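Long-range contacts in spectinomycin phosphotransferase (Legionella pneumophila serogroup 1, PDB 3I0O), which probably transfers a phosphate group from a bound nucleotide to spectinomycin with the help of a metal ion, as in the kinase-like aminoglycoside phosphotransferases: residues C209-H214 against W231-L236; E76-I81 against S225-D230; R67-S72 against H129-P134. All blocks are in the same frame, centred on the assembly; numbering follows the deposited sequence.

Contact 1 of 3, residues C209-H214 against W231-L236; sequences CHSDIH and WDEPML. With SMI (spectinomycin), chain C.
His210 turns the edge of its imidazole to the face of Trp231 in the kinase-like catalytic loop of the phosphotransferase fold, beside the chain that follows the magnesium-binding Asp230. The pair is T-shaped, with planes at 67° and His210 CD2 3.5 Å from Trp231 CZ2. With CG anti to the backbone N (chi1 -178°), the ring reaches the indole while NE2 is turned to Ile229 O, a double task that suits histidine. Next to this buried pair the backbones close as an antiparallel hydrogen-bonded pair: Cys209 N donates to Met235 O at 2.8 Å and Met235 N to Cys209 O at 2.9 Å. The small Cys209 and the slim, flexible Met235 fit on the same face of this sheet. Ser211 is close too, its OG 3.0 Å from Glu233 O.

Only the carboxylate of the partly exposed Glu233 is loose, leading away from the contact; a water joins the backbones, accepting from Glu233 N and donating to His210 O. Past Ser211 the 209-214 loop runs on to spectinomycin, whose O11 donates to Asp212 OD2 at a short 2.5 Å. The same oxygen takes a weak bond from His214 NE2, 3.3 Å long yet straight, with 177° at the hydrogen.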
# COMPACT_ATOMS: atom_id res chain seq x y z
N CYS A 209 -0.30 -7.55 -10.08
CA CYS A 209 -1.01 -6.52 -9.32
C CYS A 209 -0.13 -5.78 -8.32
O CYS A 209 0.81 -6.34 -7.75
CB CYS A 209 -2.19 -7.15 -8.57
SG CYS A 209 -3.53 -7.78 -9.62
N HIS A 210 -0.46 -4.52 -8.11
CA HIS A 210 0.25 -3.69 -7.15
C HIS A 210 -0.21 -4.17 -5.77
O HIS A 210 0.60 -4.39 -4.88
CB HIS A 210 -0.13 -2.22 -7.36
CG HIS A 210 0.59 -1.27 -6.46
ND1 HIS A 210 0.28 -1.13 -5.12
CD2 HIS A 210 1.60 -0.39 -6.70
CE1 HIS A 210 1.06 -0.21 -4.59
NE2 HIS A 210 1.87 0.25 -5.52
N SER A 211 -1.52 -4.35 -5.65
CA SER A 211 -2.19 -4.84 -4.45
C SER A 211 -2.54 -3.76 -3.42
O SER A 211 -3.38 -3.98 -2.54
CB SER A 211 -1.35 -5.92 -3.76
OG SER A 211 -0.47 -5.35 -2.81
N ASP A 212 -1.91 -2.60 -3.52
CA ASP A 212 -2.17 -1.56 -2.55
C ASP A 212 -2.14 -0.18 -3.20
O ASP A 212 -1.60 0.77 -2.64
CB ASP A 212 -1.12 -1.70 -1.45
CG ASP A 212 -1.39 -0.81 -0.24
OD1 ASP A 212 -2.55 -0.79 0.25
OD2 ASP A 212 -0.44 -0.14 0.22
N ILE A 213 -2.74 -0.07 -4.39
CA ILE A 213 -2.73 1.20 -5.09
C ILE A 213 -3.91 2.14 -4.82
O ILE A 213 -4.81 2.29 -5.64
CB ILE A 213 -2.59 0.99 -6.63
CG1 ILE A 213 -2.49 2.35 -7.31
CG2 ILE A 213 -3.76 0.18 -7.18
CD1 ILE A 213 -2.22 2.28 -8.77
N HIS A 214 -3.88 2.76 -3.65
CA HIS A 214 -4.89 3.73 -3.27
C HIS A 214 -4.22 5.09 -3.48
O HIS A 214 -3.07 5.15 -3.92
CB HIS A 214 -5.31 3.54 -1.82
CG HIS A 214 -4.16 3.44 -0.86
ND1 HIS A 214 -3.46 4.55 -0.42
CD2 HIS A 214 -3.60 2.37 -0.24
CE1 HIS A 214 -2.53 4.16 0.43
NE2 HIS A 214 -2.59 2.85 0.56
N TRP A 231 6.09 -0.20 -4.06
CA TRP A 231 6.07 -1.49 -4.74
C TRP A 231 6.68 -2.55 -3.83
O TRP A 231 7.70 -3.18 -4.15
CB TRP A 231 6.82 -1.41 -6.08
CG TRP A 231 6.07 -0.62 -7.09
CD1 TRP A 231 6.13 0.73 -7.31
CD2 TRP A 231 5.06 -1.12 -7.97
NE1 TRP A 231 5.21 1.10 -8.27
CE2 TRP A 231 4.54 -0.02 -8.69
CE3 TRP A 231 4.53 -2.40 -8.22
CZ2 TRP A 231 3.53 -0.15 -9.63
CZ3 TRP A 231 3.52 -2.52 -9.16
CH2 TRP A 231 3.03 -1.41 -9.85
N ASP A 232 6.04 -2.76 -2.69
CA ASP A 232 6.52 -3.74 -1.73
C ASP A 232 5.68 -5.00 -1.70
O ASP A 232 6.14 -6.05 -1.28
CB ASP A 232 6.57 -3.14 -0.32
CG ASP A 232 7.59 -2.01 -0.19
OD1 ASP A 232 8.76 -2.21 -0.58
OD2 ASP A 232 7.20 -0.94 0.31
N GLU A 233 4.43 -4.89 -2.15
CA GLU A 233 3.53 -6.03 -2.13
C GLU A 233 3.06 -6.51 -3.50
O GLU A 233 1.95 -7.02 -3.61
CB GLU A 233 2.29 -5.70 -1.29
CG GLU A 233 2.59 -5.04 0.06
CD GLU A 233 3.28 -5.98 1.03
OE1 GLU A 233 4.27 -6.64 0.65
OE2 GLU A 233 2.83 -6.04 2.20
N PRO A 234 3.87 -6.34 -4.56
CA PRO A 234 3.33 -6.83 -5.83
C PRO A 234 2.96 -8.31 -5.71
O PRO A 234 3.58 -9.05 -4.95
CB PRO A 234 4.47 -6.56 -6.82
CG PRO A 234 5.69 -6.68 -5.96
CD PRO A 234 5.28 -5.94 -4.71
N MET A 235 1.94 -8.73 -6.45
CA MET A 235 1.49 -10.12 -6.40
C MET A 235 0.78 -10.53 -7.68
O MET A 235 0.52 -9.70 -8.55
CB MET A 235 0.53 -10.33 -5.22
CG MET A 235 -0.80 -9.60 -5.37
SD MET A 235 -2.09 -10.10 -4.21
CE MET A 235 -2.01 -8.89 -3.00
N LEU A 236 0.47 -11.81 -7.77
CA LEU A 236 -0.27 -12.35 -8.90
C LEU A 236 -1.67 -12.59 -8.35
O LEU A 236 -1.85 -13.27 -7.35
CB LEU A 236 0.38 -13.65 -9.38
CG LEU A 236 1.74 -13.43 -10.04
CD1 LEU A 236 2.35 -14.76 -10.48
CD2 LEU A 236 1.57 -12.52 -11.23
O1 SMI C . -3.11 3.88 4.46
C2 SMI C . -3.80 4.91 5.23
C2M SMI C . -2.77 5.93 5.70
C3 SMI C . -4.54 4.26 6.45
C4 SMI C . -5.51 3.26 5.87
C5 SMI C . -4.61 2.24 5.20
O5 SMI C . -5.49 1.24 4.66
C6 SMI C . -4.02 2.86 3.96
O1B SMI C . -3.69 1.60 6.07
O2B SMI C . -3.06 2.01 3.29
C7 SMI C . -2.95 0.64 5.35
C8 SMI C . -1.99 -0.07 6.32
N8 SMI C . -2.84 -0.69 7.36
C8M SMI C . -2.02 -1.40 8.35
C9 SMI C . -1.21 -1.16 5.50
O9 SMI C . -2.15 -2.09 4.94
C10 SMI C . -0.40 -0.48 4.35
N10 SMI C . 0.27 -1.40 3.58
C1M SMI C . 1.25 -2.18 4.34
C11 SMI C . -1.37 0.28 3.45
O11 SMI C . -0.63 0.91 2.43
C12 SMI C . -2.16 1.33 4.22
O4A SMI C . -6.33 2.58 6.82
O4B SMI C . -6.29 4.13 5.16
O HOH W 1 2.99 -3.11 -3.84

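Contact 2 of 3, residues E76-I81 against S225-D230; sequences EIIFPI and SIYIID. With MG (magnesium ion), chain E; ADP (adenosine-5'-diphosphate), chain B.
Glu76 and Ile228 join the 76-81 loop to strand 226-228, one arm of the small hairpin that leads to the metal-binding Asp230 of this kinase-like fold. The loop itself follows helix 59-71 and heads for the sheet of the nucleotide-binding part.

Among the polar links, one direct backbone bond is made: Ile228 N donates to Glu76 O over 2.8 Å, almost straight at 167°. Further on the two chains diverge, and a water fills in, accepting from Ile78 N at 2.7 Å and donating to Ile228 O, also at 2.7 Å. Ile228 O additionally receives the indole N-H of Trp231. The Glu76 side chain uses its methylenes here, CG lying 3.5 Å from Ile226 O and also touching Ile226 CG1, while its bend at chi2 (80°) turns the carboxylate off to Gln120 on helix 115-130. A long acidic residue can thus pack against Ile226 along its stem and still reach a polar partner with its end.

The apolar contacts gather round Ile78. Its side chain crosses that of Tyr227 at about a right angle, Ile78 CG1 4.1 Å from Tyr227 CD1. Its CD1 lies 3.6 Å from Ile229 CG2, the two isoleucines running side by side and pointing the same way. Branched, apolar side chains suit this place because they can pack beside the ring and ribose of the nucleotide: Ile78 CD1 approaches the adenine amino group, and Ile229 CD1 rests 3.6 Å from ADP C3' of the ribose.

Metal coordination closes the segment. An aspartate offers a compact, charged ligand next to the phosphates, and the magnesium ion, which is also held by ADP O2A and O3B, a water and Asn217, sits 2.2 Å from Asp230 OD2.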
# COMPACT_ATOMS: atom_id res chain seq x y z
N GLU A 76 5.60 5.99 -15.24
CA GLU A 76 5.00 6.38 -13.98
C GLU A 76 5.51 5.66 -12.72
O GLU A 76 4.76 5.49 -11.77
CB GLU A 76 3.47 6.24 -14.06
CG GLU A 76 2.78 7.20 -15.03
CD GLU A 76 2.85 6.76 -16.49
OE1 GLU A 76 3.31 5.62 -16.75
OE2 GLU A 76 2.44 7.54 -17.37
N ILE A 77 6.76 5.22 -12.74
CA ILE A 77 7.36 4.58 -11.57
C ILE A 77 8.71 5.28 -11.31
O ILE A 77 9.35 5.76 -12.24
CB ILE A 77 7.62 3.05 -11.77
CG1 ILE A 77 8.48 2.83 -13.00
CG2 ILE A 77 6.29 2.30 -11.89
CD1 ILE A 77 8.78 1.38 -13.27
N ILE A 78 9.12 5.35 -10.05
CA ILE A 78 10.37 6.01 -9.74
C ILE A 78 11.50 4.99 -9.78
O ILE A 78 11.63 4.16 -8.88
CB ILE A 78 10.31 6.66 -8.34
CG1 ILE A 78 9.02 7.49 -8.21
CG2 ILE A 78 11.54 7.54 -8.13
CD1 ILE A 78 8.81 8.14 -6.86
N PHE A 79 12.31 5.05 -10.83
CA PHE A 79 13.42 4.10 -10.97
C PHE A 79 14.57 4.45 -10.02
O PHE A 79 15.02 5.59 -9.96
CB PHE A 79 13.93 4.06 -12.41
CG PHE A 79 14.70 2.81 -12.75
CD1 PHE A 79 14.03 1.59 -12.91
CD2 PHE A 79 16.09 2.83 -12.87
CE1 PHE A 79 14.73 0.42 -13.20
CE2 PHE A 79 16.80 1.65 -13.16
CZ PHE A 79 16.11 0.44 -13.32
N PRO A 80 15.06 3.46 -9.27
CA PRO A 80 16.16 3.66 -8.32
C PRO A 80 17.44 4.16 -8.99
O PRO A 80 17.61 4.04 -10.20
CB PRO A 80 16.35 2.27 -7.69
CG PRO A 80 15.05 1.57 -7.93
CD PRO A 80 14.66 2.04 -9.31
N ILE A 81 18.33 4.71 -8.18
CA ILE A 81 19.61 5.20 -8.65
C ILE A 81 20.63 4.07 -8.49
O ILE A 81 20.64 3.37 -7.48
CB ILE A 81 20.01 6.41 -7.82
CG1 ILE A 81 19.08 7.57 -8.19
CG2 ILE A 81 21.46 6.78 -8.07
CD1 ILE A 81 18.97 8.59 -7.14
N SER A 225 2.73 13.90 -14.93
CA SER A 225 3.85 13.48 -14.12
C SER A 225 3.33 12.94 -12.79
O SER A 225 3.53 13.55 -11.74
CB SER A 225 4.85 14.63 -13.90
OG SER A 225 4.33 15.65 -13.06
N ILE A 226 2.62 11.82 -12.85
CA ILE A 226 2.09 11.15 -11.66
C ILE A 226 2.96 9.91 -11.50
O ILE A 226 3.58 9.46 -12.47
CB ILE A 226 0.61 10.75 -11.82
CG1 ILE A 226 0.47 9.62 -12.84
CG2 ILE A 226 -0.21 11.95 -12.25
CD1 ILE A 226 -0.96 9.21 -13.10
N TYR A 227 3.01 9.36 -10.29
CA TYR A 227 3.85 8.19 -10.02
C TYR A 227 3.22 7.18 -9.08
O TYR A 227 2.68 7.54 -8.04
CB TYR A 227 5.16 8.64 -9.38
CG TYR A 227 5.89 9.73 -10.13
CD1 TYR A 227 6.84 9.42 -11.11
CD2 TYR A 227 5.66 11.07 -9.83
CE1 TYR A 227 7.54 10.43 -11.77
CE2 TYR A 227 6.35 12.08 -10.49
CZ TYR A 227 7.29 11.75 -11.46
OH TYR A 227 7.97 12.76 -12.12
N ILE A 228 3.31 5.90 -9.44
CA ILE A 228 2.79 4.87 -8.56
C ILE A 228 3.96 4.38 -7.73
O ILE A 228 4.94 3.87 -8.26
CB ILE A 228 2.22 3.68 -9.33
CG1 ILE A 228 1.13 4.16 -10.28
CG2 ILE A 228 1.69 2.66 -8.34
CD1 ILE A 228 0.44 3.04 -11.04
N ILE A 229 3.87 4.56 -6.42
CA ILE A 229 4.93 4.16 -5.51
C ILE A 229 4.53 2.98 -4.64
O ILE A 229 3.47 2.38 -4.84
CB ILE A 229 5.32 5.32 -4.58
CG1 ILE A 229 4.07 5.81 -3.83
CG2 ILE A 229 5.93 6.45 -5.41
CD1 ILE A 229 4.36 6.88 -2.79
N ASP A 230 5.38 2.67 -3.66
CA ASP A 230 5.12 1.59 -2.72
C ASP A 230 5.00 0.25 -3.44
O ASP A 230 3.94 -0.37 -3.45
CB ASP A 230 3.82 1.87 -1.95
CG ASP A 230 3.89 1.44 -0.49
OD1 ASP A 230 4.79 0.65 -0.13
OD2 ASP A 230 3.03 1.89 0.30
MG MG E . 2.51 3.87 1.02
PB ADP B . 5.55 3.08 2.88
O1B ADP B . 5.32 1.72 2.34
O2B ADP B . 6.27 3.23 4.17
O3B ADP B . 4.13 3.83 3.00
PA ADP B . 5.74 4.50 0.38
O1A ADP B . 6.57 3.96 -0.72
O2A ADP B . 4.28 4.30 0.34
O3A ADP B . 6.36 3.93 1.77
O5' ADP B . 6.04 6.09 0.51
C5' ADP B . 5.45 6.86 1.58
C4' ADP B . 5.63 8.36 1.36
O4' ADP B . 7.01 8.70 1.15
C3' ADP B . 4.92 8.92 0.11
O3' ADP B . 3.62 9.42 0.47
C2' ADP B . 5.83 10.10 -0.26
O2' ADP B . 5.46 11.25 0.52
C1' ADP B . 7.26 9.68 0.13
N9 ADP B . 8.10 9.23 -1.03
C8 ADP B . 8.22 7.97 -1.57
N7 ADP B . 9.04 7.89 -2.58
C5 ADP B . 9.50 9.19 -2.73
C6 ADP B . 10.43 9.81 -3.66
N6 ADP B . 11.05 9.14 -4.62
N1 ADP B . 10.66 11.16 -3.52
C2 ADP B . 10.04 11.84 -2.55
N3 ADP B . 9.16 11.38 -1.64
C4 ADP B . 8.94 10.03 -1.79
O HOH W 2 7.65 4.02 -8.20
O HOH W 3 1.93 5.58 0.95

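Contact 3 of 3, residues R67-S72 against H129-P134; sequences RLLHDS and HETSVP. With NI (nickel (II) ion), chain D.
Leu68 and Thr131 slide past each other in opposite directions where the last turn of helix 59-71 meets the chain leaving helix 115-130. Leu68 CG comes to 3.9 Å from Thr131 CG2, so the threonine shows its methyl to the apolar neighbour. Its hydroxyl sits on the side of Ser72 and Leu69 and bonds back to Gln127 O in the last turn of helix 115-130, which the chain has just left; threonine suits a helix exit like this, having one polar and one apolar branch.

The end of Leu68 fans out over the next three residues. Its CG stands anti to the backbone N (chi1 171°), which carries both methyls across to the opposing chain. CD1 lies 3.7 Å from Ser132 O. CD2 meets a methyl of Val133, CG2, at 4.0 Å. Both methyls of Leu68 lie against the CD methylene of Pro134, CD2 at 4.0 Å. A branched, flexible leucine can spread over this mixed surface of carbonyl, methyl and ring methylene. Pro134 itself holds the N-cap position just before helix 135-138.

Toward the end of helix 59-71 the contact becomes more polar. Ser72 OG lies 3.5 Å from Thr131 OG1, a loose approach of two hydroxyls. Leu69 merely grazes the threonine hydroxyl with CD2 before turning inward to Ile74, Ile77 and Trp231.

The result is plain packing, without hydrogen bonds between the two segments. It places the C-terminal end of helix 59-71 beside the turn between helices 115-130 and 135-138, with strand 206-209 behind, where Leu208 touches both Leu69 and Val133.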
# COMPACT_ATOMS: atom_id res chain seq x y z
N ARG A 67 11.82 -3.30 -12.25
CA ARG A 67 12.82 -3.50 -13.28
C ARG A 67 12.06 -4.01 -14.52
O ARG A 67 12.32 -3.59 -15.65
CB ARG A 67 13.84 -4.53 -12.78
CG ARG A 67 15.04 -4.73 -13.65
CD ARG A 67 16.34 -4.63 -12.84
NE ARG A 67 16.32 -5.37 -11.58
CZ ARG A 67 16.04 -6.67 -11.45
NH1 ARG A 67 15.75 -7.40 -12.52
NH2 ARG A 67 16.07 -7.23 -10.25
N LEU A 68 11.09 -4.88 -14.28
CA LEU A 68 10.26 -5.43 -15.35
C LEU A 68 9.33 -4.36 -15.92
O LEU A 68 9.06 -4.33 -17.13
CB LEU A 68 9.45 -6.61 -14.80
CG LEU A 68 8.35 -7.25 -15.64
CD1 LEU A 68 8.89 -7.75 -16.98
CD2 LEU A 68 7.76 -8.40 -14.84
N LEU A 69 8.85 -3.47 -15.06
CA LEU A 69 7.96 -2.39 -15.48
C LEU A 69 8.74 -1.34 -16.27
O LEU A 69 8.24 -0.80 -17.25
CB LEU A 69 7.29 -1.74 -14.27
CG LEU A 69 6.37 -2.63 -13.44
CD1 LEU A 69 5.93 -1.90 -12.16
CD2 LEU A 69 5.17 -3.05 -14.30
N HIS A 70 9.95 -1.03 -15.83
CA HIS A 70 10.76 -0.05 -16.54
C HIS A 70 11.09 -0.60 -17.94
O HIS A 70 11.04 0.13 -18.92
CB HIS A 70 12.05 0.27 -15.77
CG HIS A 70 12.83 1.42 -16.33
ND1 HIS A 70 13.67 1.29 -17.42
CD2 HIS A 70 12.85 2.73 -15.99
CE1 HIS A 70 14.18 2.48 -17.72
NE2 HIS A 70 13.70 3.37 -16.87
N ASP A 71 11.40 -1.90 -18.02
CA ASP A 71 11.73 -2.52 -19.31
C ASP A 71 10.52 -2.41 -20.22
O ASP A 71 10.65 -2.18 -21.43
CB ASP A 71 12.06 -4.01 -19.16
CG ASP A 71 13.38 -4.28 -18.44
OD1 ASP A 71 14.24 -3.38 -18.36
OD2 ASP A 71 13.54 -5.42 -17.95
N SER A 72 9.34 -2.57 -19.63
CA SER A 72 8.08 -2.53 -20.35
C SER A 72 7.64 -1.14 -20.81
O SER A 72 6.58 -0.99 -21.42
CB SER A 72 7.00 -3.17 -19.49
OG SER A 72 5.71 -2.94 -20.03
N HIS A 129 -1.10 -4.49 -15.64
CA HIS A 129 -1.82 -5.75 -15.70
C HIS A 129 -1.52 -6.54 -16.98
O HIS A 129 -1.45 -7.77 -16.93
CB HIS A 129 -3.33 -5.50 -15.59
CG HIS A 129 -3.75 -5.00 -14.24
ND1 HIS A 129 -5.03 -4.53 -13.99
CD2 HIS A 129 -3.07 -4.89 -13.08
CE1 HIS A 129 -5.11 -4.16 -12.73
NE2 HIS A 129 -3.94 -4.37 -12.15
N GLU A 130 -1.33 -5.85 -18.10
CA GLU A 130 -1.06 -6.52 -19.36
C GLU A 130 0.39 -6.99 -19.43
O GLU A 130 0.75 -7.77 -20.30
CB GLU A 130 -1.34 -5.59 -20.55
CG GLU A 130 -2.81 -5.21 -20.73
CD GLU A 130 -3.62 -6.25 -21.50
OE1 GLU A 130 -3.57 -7.45 -21.14
OE2 GLU A 130 -4.31 -5.86 -22.46
N THR A 131 1.21 -6.52 -18.49
CA THR A 131 2.62 -6.90 -18.48
C THR A 131 2.88 -8.38 -18.21
O THR A 131 2.42 -8.94 -17.22
CB THR A 131 3.41 -6.06 -17.45
OG1 THR A 131 3.50 -4.70 -17.91
CG2 THR A 131 4.82 -6.62 -17.26
N SER A 132 3.64 -9.00 -19.12
CA SER A 132 3.98 -10.41 -19.03
C SER A 132 5.11 -10.63 -18.04
O SER A 132 6.14 -9.96 -18.10
CB SER A 132 4.40 -10.93 -20.41
OG SER A 132 4.87 -12.26 -20.32
N VAL A 133 4.93 -11.59 -17.14
CA VAL A 133 5.92 -11.88 -16.11
C VAL A 133 6.70 -13.17 -16.30
O VAL A 133 6.13 -14.25 -16.32
CB VAL A 133 5.27 -11.94 -14.72
CG1 VAL A 133 6.35 -12.12 -13.65
CG2 VAL A 133 4.47 -10.69 -14.47
N PRO A 134 8.03 -13.07 -16.42
CA PRO A 134 8.85 -14.27 -16.60
C PRO A 134 8.54 -15.30 -15.51
O PRO A 134 8.38 -14.96 -14.33
CB PRO A 134 10.27 -13.73 -16.51
CG PRO A 134 10.13 -12.37 -17.13
CD PRO A 134 8.86 -11.85 -16.48
NI NI D . 13.86 5.44 -17.24
O HOH W 4 13.46 6.12 -15.77

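The three contacts form a compact group, with centres 13 to 14 Å apart. Contacts 1 and 2 meet most intimately: His210 NE2 lies 2.7 Å from Ile229 O, a probable hydrogen bond that ties the catalytic loop to the chain just ahead of Asp230. Their acids converge on the active site, Asp212 OD2 standing 4.0 Å from Asp230 OD2, one facing spectinomycin and the other magnesium and ADP. Contact 3 is more remote, the Leu69 side chain lying about 13 Å from ADP, but it backs both others. Leu69 CD1 packs 3.7 Å from Trp231 CH2 of contact 1, and Leu69 CB lies 3.6 Å from Ile77 CD1 of contact 2.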